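Local coordinates for SWD1-like protein (Myceliophthora thermophila, PDB 6E29) that probably serves, through its WD-repeat beta-propeller domain, as a protein-binding subunit of the COMPASS histone H3 methyltransferase complex, at residues Y112-H117 / F124-F129; V105-P110 / Q132-D137; I239-V244 / P260-F265. All blocks are in the same frame, centred on the assembly; numbering follows the deposited sequence.

Interaction 1 (Y112-H117 / F124-F129); sequences YGAELH and FAAALF
F129 CB lies over one face of the Y112 ring, offset toward the rim, and Y112 CZ lies in plane at the edge of the F129 ring; the pair as a whole is oblique. The two ring planes are 82° apart and their centroids 6.0 Å apart, and Y112 OH comes to 3.2 Å from F129 CD1. The carbonyl carbon of A127 lies at the edge of the Y112 ring, and A127 CB is 4.1 Å from Y112 CD2. With CG of Y112 anti to its carbonyl carbon (chi1 -76°), the ring is laid along the backbone of L128 and F129. A lysine in place of Y112 would probably leave F129 CB without the ring face beneath it and F129 CD1 without the phenol end it meets. The F124 ring is met obliquely by A114 CB, 4.0 Å from F124 CD1, and F124 CB also sits against L116 CD2. Between these aromatic ends the backbones pair antiparallel: A125 and E115 exchange two bonds, E115 N to A125 O being 2.9 Å, and A127 N bonds to G113 O. Y112 and G113 both face A127 in a classic beta bulge, where the bond from Y112 N to A127 O is bent and weak. The hairpin 111-117/123-128 forms the first two strands of a four-stranded propeller blade. A114, L116 and F124 pack on L83 of strand 81-86 in the preceding sheet, whereas Y112 touches T177 and A125 touches I179 in the following one.

Interaction 2 (V105-P110 / Q132-D137); sequences VRFRAP and QPMLVD
The F107 ring is pushed end-first into a hollow between M134 and V136, two side chains that project from the same side of strand 134-137. Its CZ meets V136 CG2 at 3.8 Å, and this methyl lies at the ring edge, near the ring plane. On the other side F107 CE2 touches M134 CG at 3.8 Å and lies almost as near M134 CB; the two side chains run past each other in opposite directions, and the bend of the methionine at chi2 (-70°) carries its sulfur past the ring, not onto it. V105 adds a second, smaller bump, its CG2 resting 4.2 Å from V136 CG1. V136 thus offers one methyl to each apolar partner, which its torsion permits by setting CG1 anti to the backbone N (chi1 -180°) and CG2 beside it. In the WD-repeat propeller this joins two blades: 100-106 is the last strand of one four-stranded sheet, F107 follows it in the link leading on, and 134-137 is the third strand of the next sheet. F124 of the neighbouring strand touches V105, F107 and V136, deepening the apolar pocket, and R145 makes a cation-pi contact with F107. At the solvent-exposed end of the contact the guanidinium of R108 passes Q132 with its plane 48° from that of the amide, R108 NH2 and Q132 NE2 being 3.6 Å apart; the salt bridge of R108 is made to D131.

Interaction 3 (I239-V244 / P260-F265); sequences IRTFIV and PLEHKF
T241 holds OG1 between its backbone N and carbonyl carbon (chi1 52°), which turns the hydroxyl to the carboxylate of E262, itself carried across on a chain with CG anti to the backbone N (chi1 -175°) and extended beyond it. T241 OG1 donates to E262 OE2 at 2.9 Å, using the anti lone pair of that oxygen, and accepts from H263 N at 3.1 Å, so one hydroxyl ties a side chain and the backbone of the partner strand. The same torsion sends T241 CG2 to the edge of the F265 ring, in its plane, 3.9 Å from F265 CE2. E262 and H263 both face T241, a classic beta bulge; T241 O takes E262 N and T241 N gives to H263 O. Strands 239-243 and 261-265 are the third and outermost fourth strands of an antiparallel propeller blade, joined by a long connection. Their bonds continue beyond the bulge: I239 and F265 exchange two, F265 N to I239 O being 2.7 Å, and I243 N reaches P260 O almost straight, at 166°. L261 CD1 sits over one face of the F242 ring, 4.1 Å from its centroid, in a CH-pi contact. Across the strands I243 CB packs on P260 CG at 3.8 Å, and I239 CB on F265 CB. Strands 274-279 and 285-290 of the next blade lie against the face bearing I239, T241 and F265: V286 touches T241 and F265, and F279 touches T241. R301 forms a salt bridge with E262 OE1 through NH2, and its carbonyl oxygen bonds H263 NE2.

In the fold
From the N terminus, the chain first enters interaction 2 at 105-110, leaving the last strand of one blade. It then runs through the hairpin of interaction 1, which closes a short turn, before returning at 132-137 to close interaction 2; the smaller loop is therefore nested inside the larger. The two touch directly, since strands 123-128 and 134-137 are neighbours in one sheet. Interaction 1 pairs strands within that sheet, while interaction 2 fastens it to the blade before. Interaction 3 opens later, in series, and closes the outer strand pair of another blade; its centre is about 29 Å from that of interaction 2, and the two lie on opposite sides of the chain's centre.

Interaction 1 (Y112-H117 / F124-F129)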
ATOM      1  N   TYR B 112      -5.355  -7.752  -2.577  1.00 28.39           N
ATOM      2  CA  TYR B 112      -5.065  -6.355  -2.917  1.00 31.43           C
ATOM      3  C   TYR B 112      -3.658  -5.962  -2.447  1.00 37.62           C
ATOM      4  O   TYR B 112      -2.933  -5.232  -3.121  1.00 29.07           O
ATOM      5  CB  TYR B 112      -6.074  -5.425  -2.246  1.00 22.89           C
ATOM      6  CG  TYR B 112      -7.475  -5.333  -2.823  1.00 26.49           C
ATOM      7  CD1 TYR B 112      -7.694  -4.905  -4.143  1.00 32.35           C
ATOM      8  CD2 TYR B 112      -8.592  -5.552  -1.989  1.00 27.63           C
ATOM      9  CE1 TYR B 112      -8.981  -4.750  -4.633  1.00 37.42           C
ATOM     10  CE2 TYR B 112      -9.875  -5.417  -2.474  1.00 34.58           C
ATOM     11  CZ  TYR B 112     -10.063  -4.995  -3.787  1.00 31.09           C
ATOM     12  OH  TYR B 112     -11.327  -4.864  -4.285  1.00 35.02           O
ATOM     13  N   GLY B 113      -3.283  -6.390  -1.252  1.00 26.32           N
ATOM     14  CA  GLY B 113      -1.976  -6.092  -0.729  1.00 33.99           C
ATOM     15  C   GLY B 113      -1.834  -6.664   0.661  1.00 29.80           C
ATOM     16  O   GLY B 113      -2.816  -6.899   1.393  1.00 28.96           O
ATOM     17  N   ALA B 114      -0.604  -6.963   1.029  1.00 25.55           N
ATOM     18  CA  ALA B 114      -0.310  -7.489   2.363  1.00 32.96           C
ATOM     19  C   ALA B 114       0.881  -6.737   2.952  1.00 24.62           C
ATOM     20  O   ALA B 114       1.856  -6.456   2.246  1.00 28.34           O
ATOM     21  CB  ALA B 114      -0.027  -9.019   2.345  1.00 32.82           C
ATOM     22  N   GLU B 115       0.783  -6.384   4.242  1.00 29.12           N
ATOM     23  CA  GLU B 115       1.795  -5.570   4.907  1.00 25.99           C
ATOM     24  C   GLU B 115       2.328  -6.306   6.116  1.00 38.21           C
ATOM     25  O   GLU B 115       1.547  -6.869   6.891  1.00 32.92           O
ATOM     26  CB  GLU B 115       1.257  -4.237   5.387  1.00 30.33           C
ATOM     27  CG  GLU B 115       1.055  -3.232   4.263  1.00 34.78           C
ATOM     28  CD  GLU B 115       2.358  -2.556   3.886  1.00 48.44           C
ATOM     29  OE1 GLU B 115       2.954  -1.914   4.771  1.00 46.37           O
ATOM     30  OE2 GLU B 115       2.801  -2.695   2.717  1.00 43.60           O
ATOM     31  N   LEU B 116       3.641  -6.264   6.300  1.00 27.74           N
ATOM     32  CA  LEU B 116       4.249  -6.872   7.498  1.00 28.30           C
ATOM     33  C   LEU B 116       4.093  -5.967   8.717  1.00 34.29           C
ATOM     34  O   LEU B 116       4.117  -4.738   8.625  1.00 32.57           O
ATOM     35  CB  LEU B 116       5.734  -7.151   7.258  1.00 37.04           C
ATOM     36  CG  LEU B 116       6.106  -8.444   6.555  1.00 40.46           C
ATOM     37  CD1 LEU B 116       7.663  -8.480   6.351  1.00 44.66           C
ATOM     38  CD2 LEU B 116       5.645  -9.682   7.346  1.00 35.58           C
ATOM     39  N   HIS B 117       3.874  -6.588   9.875  1.00 36.38           N
ATOM     40  CA  HIS B 117       3.895  -5.828  11.120  1.00 33.03           C
ATOM     41  C   HIS B 117       5.239  -5.101  11.222  1.00 39.22           C
ATOM     42  O   HIS B 117       6.283  -5.728  10.997  1.00 43.60           O
ATOM     43  CB  HIS B 117       3.699  -6.776  12.311  1.00 36.69           C
ATOM     44  CG  HIS B 117       3.498  -6.075  13.618  1.00 43.02           C
ATOM     45  ND1 HIS B 117       4.527  -5.424  14.271  1.00 45.24           N
ATOM     46  CD2 HIS B 117       2.409  -5.970  14.420  1.00 43.39           C
ATOM     47  CE1 HIS B 117       4.073  -4.928  15.409  1.00 49.17           C
ATOM     48  NE2 HIS B 117       2.790  -5.245  15.526  1.00 48.36           N
ATOM     49  N   PHE B 124       1.262 -10.443   9.553  1.00 37.12           N
ATOM     50  CA  PHE B 124       0.923  -9.520   8.486  1.00 36.14           C
ATOM     51  C   PHE B 124      -0.585  -9.323   8.425  1.00 30.14           C
ATOM     52  O   PHE B 124      -1.375 -10.089   9.019  1.00 33.30           O
ATOM     53  CB  PHE B 124       1.461  -9.975   7.095  1.00 41.44           C
ATOM     54  CG  PHE B 124       0.753 -11.169   6.508  1.00 32.09           C
ATOM     55  CD1 PHE B 124      -0.385 -11.024   5.734  1.00 41.57           C
ATOM     56  CD2 PHE B 124       1.278 -12.456   6.698  1.00 41.56           C
ATOM     57  CE1 PHE B 124      -1.025 -12.159   5.201  1.00 32.58           C
ATOM     58  CE2 PHE B 124       0.625 -13.585   6.182  1.00 49.33           C
ATOM     59  CZ  PHE B 124      -0.531 -13.435   5.434  1.00 35.59           C
ATOM     60  N   ALA B 125      -0.963  -8.256   7.746  1.00 28.93           N
ATOM     61  CA  ALA B 125      -2.355  -7.936   7.451  1.00 31.57           C
ATOM     62  C   ALA B 125      -2.571  -7.848   5.950  1.00 26.42           C
ATOM     63  O   ALA B 125      -1.757  -7.255   5.217  1.00 31.62           O
ATOM     64  CB  ALA B 125      -2.788  -6.630   8.112  1.00 31.63           C
ATOM     65  N   ALA B 126      -3.690  -8.394   5.482  1.00 27.36           N
ATOM     66  CA  ALA B 126      -3.961  -8.371   4.042  1.00 26.37           C
ATOM     67  C   ALA B 126      -5.383  -7.892   3.746  1.00 41.40           C
ATOM     68  O   ALA B 126      -6.311  -8.114   4.524  1.00 29.11           O
ATOM     69  CB  ALA B 126      -3.724  -9.755   3.444  1.00 28.16           C
ATOM     70  N   ALA B 127      -5.544  -7.213   2.626  1.00 25.31           N
ATOM     71  CA  ALA B 127      -6.872  -6.882   2.113  1.00 31.01           C
ATOM     72  C   ALA B 127      -7.132  -7.759   0.886  1.00 36.44           C
ATOM     73  O   ALA B 127      -6.239  -7.953   0.055  1.00 30.24           O
ATOM     74  CB  ALA B 127      -6.967  -5.381   1.779  1.00 23.21           C
ATOM     75  N   LEU B 128      -8.339  -8.311   0.778  1.00 26.68           N
ATOM     76  CA  LEU B 128      -8.675  -9.304  -0.236  1.00 28.29           C
ATOM     77  C   LEU B 128      -9.799  -8.812  -1.137  1.00 38.84           C
ATOM     78  O   LEU B 128     -10.754  -8.179  -0.665  1.00 34.79           O
ATOM     79  CB  LEU B 128      -9.115 -10.584   0.427  1.00 32.65           C
ATOM     80  CG  LEU B 128      -8.021 -11.176   1.289  1.00 35.00           C
ATOM     81  CD1 LEU B 128      -8.610 -12.370   1.995  1.00 49.92           C
ATOM     82  CD2 LEU B 128      -6.847 -11.580   0.351  1.00 42.08           C
ATOM     83  N   PHE B 129      -9.686  -9.122  -2.435  1.00 35.76           N
ATOM     84  CA  PHE B 129     -10.719  -8.753  -3.386  1.00 35.39           C
ATOM     85  C   PHE B 129     -12.046  -9.445  -3.020  1.00 51.56           C
ATOM     86  O   PHE B 129     -12.133 -10.680  -2.940  1.00 38.24           O
ATOM     87  CB  PHE B 129     -10.263  -9.100  -4.805  1.00 43.60           C
ATOM     88  CG  PHE B 129     -11.278  -8.774  -5.874  1.00 42.44           C
ATOM     89  CD1 PHE B 129     -11.624  -7.455  -6.149  1.00 49.19           C
ATOM     90  CD2 PHE B 129     -11.870  -9.782  -6.606  1.00 45.40           C
ATOM     91  CE1 PHE B 129     -12.564  -7.155  -7.130  1.00 51.66           C
ATOM     92  CE2 PHE B 129     -12.815  -9.493  -7.600  1.00 57.42           C
ATOM     93  CZ  PHE B 129     -13.170  -8.178  -7.851  1.00 47.78           C
TER

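Interaction 2 (V105-P110 / Q132-D137)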
ATOM      1  N   VAL B 105       1.053 -18.464   2.705  1.00 43.52           N
ATOM      2  CA  VAL B 105      -0.348 -18.435   3.122  1.00 53.90           C
ATOM      3  C   VAL B 105      -1.222 -18.242   1.887  1.00 47.75           C
ATOM      4  O   VAL B 105      -1.026 -17.282   1.128  1.00 51.14           O
ATOM      5  CB  VAL B 105      -0.606 -17.318   4.153  1.00 47.90           C
ATOM      6  CG1 VAL B 105      -2.088 -17.349   4.654  1.00 41.62           C
ATOM      7  CG2 VAL B 105       0.391 -17.415   5.316  1.00 42.17           C
ATOM      8  N   ARG B 106      -2.171 -19.163   1.677  1.00 44.32           N
ATOM      9  CA  ARG B 106      -3.088 -19.120   0.540  1.00 46.80           C
ATOM     10  C   ARG B 106      -4.494 -18.725   0.985  1.00 56.91           C
ATOM     11  O   ARG B 106      -5.053 -19.324   1.913  1.00 50.94           O
ATOM     12  CB  ARG B 106      -3.113 -20.469  -0.187  1.00 47.04           C
ATOM     13  CG  ARG B 106      -1.698 -20.954  -0.504  1.00 53.73           C
ATOM     14  CD  ARG B 106      -1.702 -22.311  -1.202  1.00 76.55           C
ATOM     15  NE  ARG B 106      -0.981 -23.317  -0.413  1.00 81.26           N
ATOM     16  CZ  ARG B 106       0.343 -23.418  -0.380  1.00 81.75           C
ATOM     17  NH1 ARG B 106       1.063 -22.584  -1.097  1.00 70.72           N
ATOM     18  NH2 ARG B 106       0.943 -24.360   0.357  1.00 75.02           N
ATOM     19  N   PHE B 107      -5.069 -17.740   0.311  1.00 41.62           N
ATOM     20  CA  PHE B 107      -6.406 -17.259   0.637  1.00 44.40           C
ATOM     21  C   PHE B 107      -7.401 -17.791  -0.392  1.00 47.93           C
ATOM     22  O   PHE B 107      -7.071 -18.633  -1.223  1.00 46.02           O
ATOM     23  CB  PHE B 107      -6.422 -15.728   0.714  1.00 46.89           C
ATOM     24  CG  PHE B 107      -5.583 -15.169   1.830  1.00 47.49           C
ATOM     25  CD1 PHE B 107      -4.272 -14.768   1.595  1.00 59.30           C
ATOM     26  CD2 PHE B 107      -6.089 -15.088   3.128  1.00 42.01           C
ATOM     27  CE1 PHE B 107      -3.474 -14.278   2.625  1.00 50.34           C
ATOM     28  CE2 PHE B 107      -5.301 -14.592   4.168  1.00 46.15           C
ATOM     29  CZ  PHE B 107      -3.977 -14.178   3.905  1.00 41.31           C
ATOM     30  N   ARG B 108      -8.630 -17.285  -0.368  1.00 43.94           N
ATOM     31  CA  ARG B 108      -9.656 -17.730  -1.308  1.00 63.44           C
ATOM     32  C   ARG B 108     -10.008 -16.651  -2.331  1.00 57.27           C
ATOM     33  O   ARG B 108     -11.069 -16.717  -2.963  1.00 49.07           O
ATOM     34  CB  ARG B 108     -10.908 -18.186  -0.554  1.00 63.69           C
ATOM     35  CG  ARG B 108     -10.652 -18.786   0.834  1.00 58.24           C
ATOM     36  CD  ARG B 108     -11.984 -19.047   1.577  1.00 80.72           C
ATOM     37  NE  ARG B 108     -12.843 -17.849   1.587  1.00 86.44           N
ATOM     38  CZ  ARG B 108     -13.238 -17.182   2.679  1.00 79.79           C
ATOM     39  NH1 ARG B 108     -12.879 -17.591   3.893  1.00 77.28           N
ATOM     40  NH2 ARG B 108     -14.013 -16.106   2.566  1.00 60.49           N
ATOM     41  N   ALA B 109      -9.112 -15.693  -2.541  1.00 44.05           N
ATOM     42  CA  ALA B 109      -9.411 -14.482  -3.288  1.00 46.06           C
ATOM     43  C   ALA B 109      -8.106 -13.771  -3.605  1.00 39.26           C
ATOM     44  O   ALA B 109      -7.109 -13.926  -2.877  1.00 39.52           O
ATOM     45  CB  ALA B 109     -10.349 -13.555  -2.493  1.00 46.63           C
ATOM     46  N   PRO B 110      -8.072 -12.989  -4.680  1.00 56.93           N
ATOM     47  CA  PRO B 110      -6.897 -12.152  -4.966  1.00 37.65           C
ATOM     48  C   PRO B 110      -6.563 -11.236  -3.795  1.00 42.45           C
ATOM     49  O   PRO B 110      -7.446 -10.733  -3.091  1.00 36.07           O
ATOM     50  CB  PRO B 110      -7.329 -11.329  -6.190  1.00 39.06           C
ATOM     51  CG  PRO B 110      -8.413 -12.187  -6.854  1.00 40.74           C
ATOM     52  CD  PRO B 110      -9.118 -12.889  -5.722  1.00 53.37           C
ATOM     53  N   GLN B 132     -13.104 -10.780   3.138  1.00 40.86           N
ATOM     54  CA  GLN B 132     -12.836 -10.112   4.402  1.00 36.93           C
ATOM     55  C   GLN B 132     -11.339  -9.888   4.601  1.00 37.29           C
ATOM     56  O   GLN B 132     -10.539 -10.783   4.308  1.00 32.13           O
ATOM     57  CB  GLN B 132     -13.371 -10.960   5.563  1.00 37.54           C
ATOM     58  CG  GLN B 132     -14.830 -11.355   5.406  1.00 56.72           C
ATOM     59  CD  GLN B 132     -15.131 -12.745   5.970  1.00 72.58           C
ATOM     60  OE1 GLN B 132     -15.847 -12.866   6.964  1.00 76.13           O
ATOM     61  NE2 GLN B 132     -14.591 -13.802   5.328  1.00 66.40           N
ATOM     62  N   PRO B 133     -10.938  -8.756   5.181  1.00 28.96           N
ATOM     63  CA  PRO B 133      -9.505  -8.522   5.441  1.00 28.63           C
ATOM     64  C   PRO B 133      -9.024  -9.419   6.562  1.00 30.52           C
ATOM     65  O   PRO B 133      -9.807  -9.832   7.403  1.00 31.65           O
ATOM     66  CB  PRO B 133      -9.452  -7.055   5.869  1.00 36.41           C
ATOM     67  CG  PRO B 133     -10.809  -6.799   6.488  1.00 34.12           C
ATOM     68  CD  PRO B 133     -11.763  -7.640   5.653  1.00 29.93           C
ATOM     69  N   MET B 134      -7.726  -9.735   6.556  1.00 30.37           N
ATOM     70  CA  MET B 134      -7.218 -10.762   7.468  1.00 45.33           C
ATOM     71  C   MET B 134      -5.937 -10.321   8.171  1.00 34.85           C
ATOM     72  O   MET B 134      -5.081  -9.666   7.578  1.00 33.53           O
ATOM     73  CB  MET B 134      -6.933 -12.090   6.726  1.00 39.27           C
ATOM     74  CG  MET B 134      -8.107 -12.692   5.985  1.00 40.49           C
ATOM     75  SD  MET B 134      -9.379 -13.326   7.098  1.00 50.16           S
ATOM     76  CE  MET B 134      -8.476 -14.618   7.894  1.00 41.58           C
ATOM     77  N   LEU B 135      -5.833 -10.675   9.451  1.00 32.05           N
ATOM     78  CA  LEU B 135      -4.598 -10.597  10.216  1.00 38.89           C
ATOM     79  C   LEU B 135      -4.078 -12.023  10.395  1.00 35.14           C
ATOM     80  O   LEU B 135      -4.774 -12.885  10.954  1.00 37.23           O
ATOM     81  CB  LEU B 135      -4.849  -9.915  11.559  1.00 34.30           C
ATOM     82  CG  LEU B 135      -3.616  -9.555  12.379  1.00 43.27           C
ATOM     83  CD1 LEU B 135      -2.750  -8.708  11.538  1.00 55.27           C
ATOM     84  CD2 LEU B 135      -4.001  -8.771  13.631  1.00 54.82           C
ATOM     85  N   VAL B 136      -2.876 -12.301   9.910  1.00 35.74           N
ATOM     86  CA  VAL B 136      -2.366 -13.674   9.940  1.00 39.76           C
ATOM     87  C   VAL B 136      -1.104 -13.740  10.789  1.00 43.76           C
ATOM     88  O   VAL B 136      -0.174 -12.957  10.589  1.00 37.35           O
ATOM     89  CB  VAL B 136      -2.093 -14.222   8.522  1.00 49.96           C
ATOM     90  CG1 VAL B 136      -1.561 -15.665   8.610  1.00 49.70           C
ATOM     91  CG2 VAL B 136      -3.362 -14.181   7.669  1.00 39.81           C
ATOM     92  N   ASP B 137      -1.053 -14.701  11.707  1.00 43.81           N
ATOM     93  CA  ASP B 137       0.175 -14.991  12.447  1.00 42.58           C
ATOM     94  C   ASP B 137       0.941 -16.097  11.735  1.00 52.25           C
ATOM     95  O   ASP B 137       0.451 -17.237  11.647  1.00 48.58           O
ATOM     96  CB  ASP B 137      -0.190 -15.382  13.883  1.00 44.58           C
ATOM     97  CG  ASP B 137       0.988 -15.901  14.701  1.00 53.96           C
ATOM     98  OD1 ASP B 137       2.153 -15.912  14.246  1.00 50.65           O
ATOM     99  OD2 ASP B 137       0.720 -16.335  15.856  1.00 59.64           O
TER

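Interaction 3 (I239-V244 / P260-F265)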
ATOM      1  N   ILE B 239      -6.241  13.299  -4.174  1.00 24.96           N
ATOM      2  CA  ILE B 239      -5.251  12.727  -3.272  1.00 23.80           C
ATOM      3  C   ILE B 239      -5.287  13.537  -1.984  1.00 28.22           C
ATOM      4  O   ILE B 239      -5.483  14.764  -2.014  1.00 24.25           O
ATOM      5  CB  ILE B 239      -3.851  12.728  -3.911  1.00 20.55           C
ATOM      6  CG1 ILE B 239      -3.867  11.951  -5.218  1.00 24.68           C
ATOM      7  CG2 ILE B 239      -2.830  12.062  -2.931  1.00 22.20           C
ATOM      8  CD1 ILE B 239      -2.589  12.228  -6.148  1.00 20.06           C
ATOM      9  N   ARG B 240      -5.163  12.851  -0.843  1.00 20.99           N
ATOM     10  CA  ARG B 240      -5.310  13.525   0.445  1.00 23.62           C
ATOM     11  C   ARG B 240      -4.226  13.074   1.391  1.00 24.62           C
ATOM     12  O   ARG B 240      -3.872  11.890   1.395  1.00 23.29           O
ATOM     13  CB  ARG B 240      -6.641  13.183   1.112  1.00 20.98           C
ATOM     14  CG  ARG B 240      -7.833  13.719   0.246  1.00 28.50           C
ATOM     15  CD  ARG B 240      -9.145  13.194   0.831  1.00 26.49           C
ATOM     16  NE  ARG B 240     -10.346  13.669   0.134  1.00 28.53           N
ATOM     17  CZ  ARG B 240     -10.920  13.063  -0.896  1.00 31.06           C
ATOM     18  NH1 ARG B 240     -10.414  11.930  -1.410  1.00 25.17           N
ATOM     19  NH2 ARG B 240     -12.024  13.600  -1.428  1.00 34.02           N
ATOM     20  N   THR B 241      -3.739  14.008   2.199  1.00 20.61           N
ATOM     21  CA  THR B 241      -2.887  13.695   3.335  1.00 23.32           C
ATOM     22  C   THR B 241      -3.627  14.059   4.610  1.00 31.69           C
ATOM     23  O   THR B 241      -4.402  15.022   4.648  1.00 29.67           O
ATOM     24  CB  THR B 241      -1.563  14.424   3.271  1.00 21.15           C
ATOM     25  OG1 THR B 241      -1.787  15.837   3.079  1.00 27.38           O
ATOM     26  CG2 THR B 241      -0.724  13.840   2.089  1.00 21.61           C
ATOM     27  N   PHE B 242      -3.394  13.276   5.646  1.00 21.82           N
ATOM     28  CA  PHE B 242      -4.019  13.507   6.940  1.00 21.44           C
ATOM     29  C   PHE B 242      -2.984  13.425   8.038  1.00 27.71           C
ATOM     30  O   PHE B 242      -1.991  12.698   7.923  1.00 35.48           O
ATOM     31  CB  PHE B 242      -5.092  12.488   7.279  1.00 27.68           C
ATOM     32  CG  PHE B 242      -6.211  12.445   6.326  1.00 25.29           C
ATOM     33  CD1 PHE B 242      -7.434  13.047   6.626  1.00 24.06           C
ATOM     34  CD2 PHE B 242      -6.053  11.752   5.127  1.00 30.85           C
ATOM     35  CE1 PHE B 242      -8.466  13.001   5.690  1.00 32.38           C
ATOM     36  CE2 PHE B 242      -7.048  11.706   4.217  1.00 30.07           C
ATOM     37  CZ  PHE B 242      -8.287  12.327   4.510  1.00 29.19           C
ATOM     38  N   ILE B 243      -3.288  14.129   9.138  1.00 33.06           N
ATOM     39  CA  ILE B 243      -2.467  14.130  10.354  1.00 34.07           C
ATOM     40  C   ILE B 243      -2.933  12.985  11.238  1.00 37.51           C
ATOM     41  O   ILE B 243      -4.082  12.972  11.662  1.00 34.91           O
ATOM     42  CB  ILE B 243      -2.597  15.467  11.098  1.00 41.46           C
ATOM     43  CG1 ILE B 243      -2.343  16.631  10.132  1.00 41.30           C
ATOM     44  CG2 ILE B 243      -1.636  15.505  12.259  1.00 40.53           C
ATOM     45  CD1 ILE B 243      -1.016  16.512   9.389  1.00 53.24           C
ATOM     46  N   VAL B 244      -2.059  12.031  11.519  1.00 31.16           N
ATOM     47  CA  VAL B 244      -2.518  10.799  12.188  1.00 31.06           C
ATOM     48  C   VAL B 244      -2.647  11.063  13.656  1.00 48.43           C
ATOM     49  O   VAL B 244      -1.787  11.751  14.242  1.00 42.17           O
ATOM     50  CB  VAL B 244      -1.541   9.649  11.889  1.00 30.07           C
ATOM     51  CG1 VAL B 244      -1.768   8.485  12.830  1.00 35.29           C
ATOM     52  CG2 VAL B 244      -1.646   9.168  10.424  1.00 27.24           C
ATOM     53  N   PRO B 260      -7.505  14.841  11.012  1.00 42.65           N
ATOM     54  CA  PRO B 260      -7.708  16.087  10.267  1.00 35.31           C
ATOM     55  C   PRO B 260      -7.028  16.064   8.904  1.00 36.01           C
ATOM     56  O   PRO B 260      -5.929  15.525   8.715  1.00 29.01           O
ATOM     57  CB  PRO B 260      -7.135  17.160  11.205  1.00 38.49           C
ATOM     58  CG  PRO B 260      -6.161  16.412  12.068  1.00 55.97           C
ATOM     59  CD  PRO B 260      -6.683  15.020  12.226  1.00 35.23           C
ATOM     60  N   LEU B 261      -7.744  16.583   7.920  1.00 32.59           N
ATOM     61  CA  LEU B 261      -7.185  16.685   6.573  1.00 30.42           C
ATOM     62  C   LEU B 261      -6.064  17.719   6.542  1.00 31.96           C
ATOM     63  O   LEU B 261      -6.217  18.844   7.028  1.00 32.34           O
ATOM     64  CB  LEU B 261      -8.291  17.076   5.598  1.00 32.52           C
ATOM     65  CG  LEU B 261      -7.903  17.360   4.167  1.00 41.77           C
ATOM     66  CD1 LEU B 261      -7.536  16.051   3.557  1.00 36.12           C
ATOM     67  CD2 LEU B 261      -9.117  18.003   3.471  1.00 42.13           C
ATOM     68  N   GLU B 262      -4.952  17.360   5.925  1.00 28.52           N
ATOM     69  CA  GLU B 262      -3.849  18.294   5.743  1.00 36.09           C
ATOM     70  C   GLU B 262      -3.934  18.990   4.382  1.00 37.09           C
ATOM     71  O   GLU B 262      -4.188  20.191   4.315  1.00 35.88           O
ATOM     72  CB  GLU B 262      -2.513  17.570   5.890  1.00 25.12           C
ATOM     73  CG  GLU B 262      -1.343  18.581   5.817  1.00 36.57           C
ATOM     74  CD  GLU B 262       0.020  17.914   5.748  1.00 44.97           C
ATOM     75  OE1 GLU B 262       0.920  18.249   6.578  1.00 31.46           O
ATOM     76  OE2 GLU B 262       0.154  17.059   4.848  1.00 30.46           O
ATOM     77  N   HIS B 263      -3.727  18.257   3.292  1.00 32.83           N
ATOM     78  CA  HIS B 263      -3.819  18.800   1.942  1.00 34.94           C
ATOM     79  C   HIS B 263      -4.675  17.907   1.055  1.00 33.10           C
ATOM     80  O   HIS B 263      -4.716  16.685   1.226  1.00 29.79           O
ATOM     81  CB  HIS B 263      -2.438  18.934   1.267  1.00 30.11           C
ATOM     82  CG  HIS B 263      -1.558  19.968   1.883  1.00 34.93           C
ATOM     83  ND1 HIS B 263      -1.925  21.283   2.010  1.00 36.26           N
ATOM     84  CD2 HIS B 263      -0.340  19.860   2.462  1.00 36.41           C
ATOM     85  CE1 HIS B 263      -0.961  21.955   2.612  1.00 41.43           C
ATOM     86  NE2 HIS B 263       0.014  21.113   2.895  1.00 40.25           N
ATOM     87  N   LYS B 264      -5.308  18.532   0.062  1.00 30.83           N
ATOM     88  CA  LYS B 264      -5.918  17.859  -1.087  1.00 31.61           C
ATOM     89  C   LYS B 264      -5.052  18.155  -2.300  1.00 38.40           C
ATOM     90  O   LYS B 264      -4.683  19.318  -2.523  1.00 34.82           O
ATOM     91  CB  LYS B 264      -7.327  18.380  -1.379  1.00 30.47           C
ATOM     92  CG  LYS B 264      -8.439  17.829  -0.510  1.00 35.02           C
ATOM     93  CD  LYS B 264      -9.754  18.470  -0.837  1.00 37.33           C
ATOM     94  CE  LYS B 264      -9.696  19.961  -0.611  1.00 51.02           C
ATOM     95  NZ  LYS B 264     -11.016  20.562  -1.007  1.00 60.88           N
ATOM     96  N   PHE B 265      -4.773  17.143  -3.110  1.00 24.27           N
ATOM     97  CA  PHE B 265      -4.011  17.348  -4.341  1.00 29.81           C
ATOM     98  C   PHE B 265      -4.845  16.836  -5.500  1.00 35.65           C
ATOM     99  O   PHE B 265      -5.349  15.707  -5.448  1.00 28.98           O
ATOM    100  CB  PHE B 265      -2.676  16.618  -4.321  1.00 27.95           C
ATOM    101  CG  PHE B 265      -1.841  16.902  -3.130  1.00 28.82           C
ATOM    102  CD1 PHE B 265      -1.027  18.013  -3.096  1.00 27.03           C
ATOM    103  CD2 PHE B 265      -1.855  16.036  -2.024  1.00 33.12           C
ATOM    104  CE1 PHE B 265      -0.240  18.273  -1.971  1.00 32.79           C
ATOM    105  CE2 PHE B 265      -1.059  16.293  -0.918  1.00 39.00           C
ATOM    106  CZ  PHE B 265      -0.233  17.410  -0.917  1.00 27.65           C
TER